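Long-range contact in glucose-inhibited division protein A-related protein, probable oxidoreductase (Thermus thermophilus, PDB 2CUL), which binds FAD in a Rossmann-type fold and is probably a flavin-dependent oxidoreductase related to the glucose-inhibited division protein A family: residues 17-22 with 220-224. Sequence-based numbering, arbitrary orientation.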
loop_
_atom_site.group_PDB
_atom_site.type_symbol
_atom_site.label_atom_id
_atom_site.label_comp_id
_atom_site.label_asym_id
_atom_site.label_seq_id
_atom_site.Cartn_x
_atom_site.Cartn_y
_atom_site.Cartn_z
ATOM N N GLU A 17 -7.873 -1.356 0.577
ATOM C CA GLU A 17 -9.162 -0.786 0.197
ATOM C C GLU A 17 -9.321 -0.914 -1.318
ATOM O O GLU A 17 -10.401 -1.239 -1.810
ATOM C CB GLU A 17 -9.259 0.686 0.607
ATOM C CG GLU A 17 -10.678 1.228 0.554
ATOM C CD GLU A 17 -11.559 0.647 1.647
ATOM O OE1 GLU A 17 -11.269 0.892 2.838
ATOM O OE2 GLU A 17 -12.541 -0.052 1.317
ATOM N N THR A 18 -8.243 -0.658 -2.057
ATOM C CA THR A 18 -8.293 -0.777 -3.512
ATOM C C THR A 18 -8.670 -2.216 -3.875
ATOM O O THR A 18 -9.552 -2.454 -4.706
ATOM C CB THR A 18 -6.924 -0.453 -4.164
ATOM O OG1 THR A 18 -6.506 0.862 -3.781
ATOM C CG2 THR A 18 -7.023 -0.520 -5.680
ATOM N N ALA A 19 -7.999 -3.171 -3.239
ATOM C CA ALA A 19 -8.254 -4.587 -3.490
ATOM C C ALA A 19 -9.698 -4.944 -3.169
ATOM O O ALA A 19 -10.347 -5.692 -3.903
ATOM C CB ALA A 19 -7.314 -5.443 -2.650
ATOM N N PHE A 20 -10.197 -4.398 -2.066
ATOM C CA PHE A 20 -11.559 -4.664 -1.626
ATOM C C PHE A 20 -12.616 -4.322 -2.670
ATOM O O PHE A 20 -13.431 -5.169 -3.029
ATOM C CB PHE A 20 -11.855 -3.894 -0.337
ATOM C CG PHE A 20 -13.259 -4.073 0.166
ATOM C CD1 PHE A 20 -13.626 -5.227 0.846
ATOM C CD2 PHE A 20 -14.222 -3.095 -0.065
ATOM C CE1 PHE A 20 -14.936 -5.407 1.293
ATOM C CE2 PHE A 20 -15.534 -3.264 0.375
ATOM C CZ PHE A 20 -15.890 -4.424 1.056
ATOM N N TRP A 21 -12.608 -3.084 -3.157
ATOM C CA TRP A 21 -13.597 -2.670 -4.142
ATOM C C TRP A 21 -13.428 -3.335 -5.500
ATOM O O TRP A 21 -14.414 -3.592 -6.191
ATOM C CB TRP A 21 -13.596 -1.147 -4.293
ATOM C CG TRP A 21 -14.081 -0.463 -3.058
ATOM C CD1 TRP A 21 -13.315 0.051 -2.050
ATOM C CD2 TRP A 21 -15.445 -0.291 -2.655
ATOM N NE1 TRP A 21 -14.118 0.530 -1.043
ATOM C CE2 TRP A 21 -15.430 0.332 -1.388
ATOM C CE3 TRP A 21 -16.679 -0.606 -3.239
ATOM C CZ2 TRP A 21 -16.603 0.649 -0.693
ATOM C CZ3 TRP A 21 -17.849 -0.291 -2.545
ATOM C CH2 TRP A 21 -17.800 0.330 -1.286
ATOM N N LEU A 22 -12.190 -3.617 -5.888
ATOM C CA LEU A 22 -11.960 -4.275 -7.165
ATOM C C LEU A 22 -12.533 -5.683 -7.091
ATOM O O LEU A 22 -13.219 -6.135 -8.008
ATOM C CB LEU A 22 -10.464 -4.349 -7.482
ATOM C CG LEU A 22 -9.791 -3.039 -7.905
ATOM C CD1 LEU A 22 -8.296 -3.261 -8.062
ATOM C CD2 LEU A 22 -10.402 -2.546 -9.217
ATOM N N GLY A 220 -8.040 4.714 -2.042
ATOM C CA GLY A 220 -8.032 3.356 -2.556
ATOM C C GLY A 220 -9.298 3.058 -3.338
ATOM O O GLY A 220 -9.256 2.406 -4.383
ATOM N N LYS A 221 -10.433 3.531 -2.829
ATOM C CA LYS A 221 -11.706 3.321 -3.508
ATOM C C LYS A 221 -11.729 4.096 -4.825
ATOM O O LYS A 221 -12.223 3.601 -5.838
ATOM C CB LYS A 221 -12.867 3.776 -2.621
ATOM C CG LYS A 221 -14.235 3.557 -3.258
ATOM C CD LYS A 221 -15.363 3.854 -2.292
ATOM C CE LYS A 221 -16.707 3.502 -2.908
ATOM N NZ LYS A 221 -17.834 3.799 -1.982
ATOM N N ARG A 222 -11.190 5.314 -4.806
ATOM C CA ARG A 222 -11.151 6.150 -6.004
ATOM C C ARG A 222 -10.310 5.479 -7.085
ATOM O O ARG A 222 -10.648 5.522 -8.269
ATOM C CB ARG A 222 -10.576 7.531 -5.670
ATOM C CG ARG A 222 -10.699 8.559 -6.793
ATOM C CD ARG A 222 -10.399 9.970 -6.291
ATOM N NE ARG A 222 -8.981 10.210 -6.016
ATOM C CZ ARG A 222 -8.062 10.459 -6.947
ATOM N NH1 ARG A 222 -8.399 10.502 -8.231
ATOM N NH2 ARG A 222 -6.804 10.683 -6.591
ATOM N N LEU A 223 -9.205 4.867 -6.677
ATOM C CA LEU A 223 -8.348 4.171 -7.627
ATOM C C LEU A 223 -9.099 2.971 -8.187
ATOM O O LEU A 223 -9.066 2.715 -9.388
ATOM C CB LEU A 223 -7.054 3.703 -6.952
ATOM C CG LEU A 223 -6.225 2.675 -7.733
ATOM C CD1 LEU A 223 -5.829 3.236 -9.095
ATOM C CD2 LEU A 223 -4.990 2.301 -6.922
ATOM N N ALA A 224 -9.774 2.234 -7.310
ATOM C CA ALA A 224 -10.530 1.062 -7.746
ATOM C C ALA A 224 -11.570 1.463 -8.787
ATOM O O ALA A 224 -11.729 0.796 -9.810
ATOM C CB ALA A 224 -11.207 0.395 -6.549
#
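The indole of Trp-21 lies under the whole length of the Lys-221 side chain, a worked example of how a lysine can use both its methylenes and its charge against one aromatic face. All four lysine torsions are near anti, and the straight chain runs from the five-membered ring out across the six-membered one. Lys-221 CE sits over that ring's face, 3.6 Å from the centroid and 11° off the normal, a CH-pi contact; NZ follows off-centre, 4.0 Å from the same centroid, as a cation-pi partner. Phe-20 CD2 lies over the opposite face of the indole, offset toward the rim. Nearer the backbone, Trp-21 CB meets Ala-224 CB at 3.6 Å, and the same methyl lies 4.0 Å from Leu-22 CG. With an alanine at Trp-21 the Lys-221 chain would probably lose the ring it lies along, its ammonium would lose the cation-pi partner, and the chain would be freer to swing.

The backbones come closest where Thr-18 CA and Gly-220 CA are 4.3 Å apart; Gly-220 brings no side chain between them, so the helices can come this close. Here helix 13-24, whose first turn carries the end of a probable GxGxxG dinucleotide-binding motif of the Rossmann-type fold, packs on the C-terminal helix 213-230, with local axes 7.5 Å apart at -42°. Thr-18 turns CG2 anti to its own N (OG1 at chi1 -57°), so that the methyl reaches Leu-223 CD2 at 3.7 Å. Its OG1 is hydrogen-bonded to Ser-14 O, and Gly-220 O lies nearby, 3.2 Å from Thr-18 OG1.

In the second shell, Glu-17 OE2 receives a weak, bent bond from Trp-21 NE1 at the indole's edge. The carboxylate is itself fixed by Ser-217 and by the amides of Leu-55 and Leu-56.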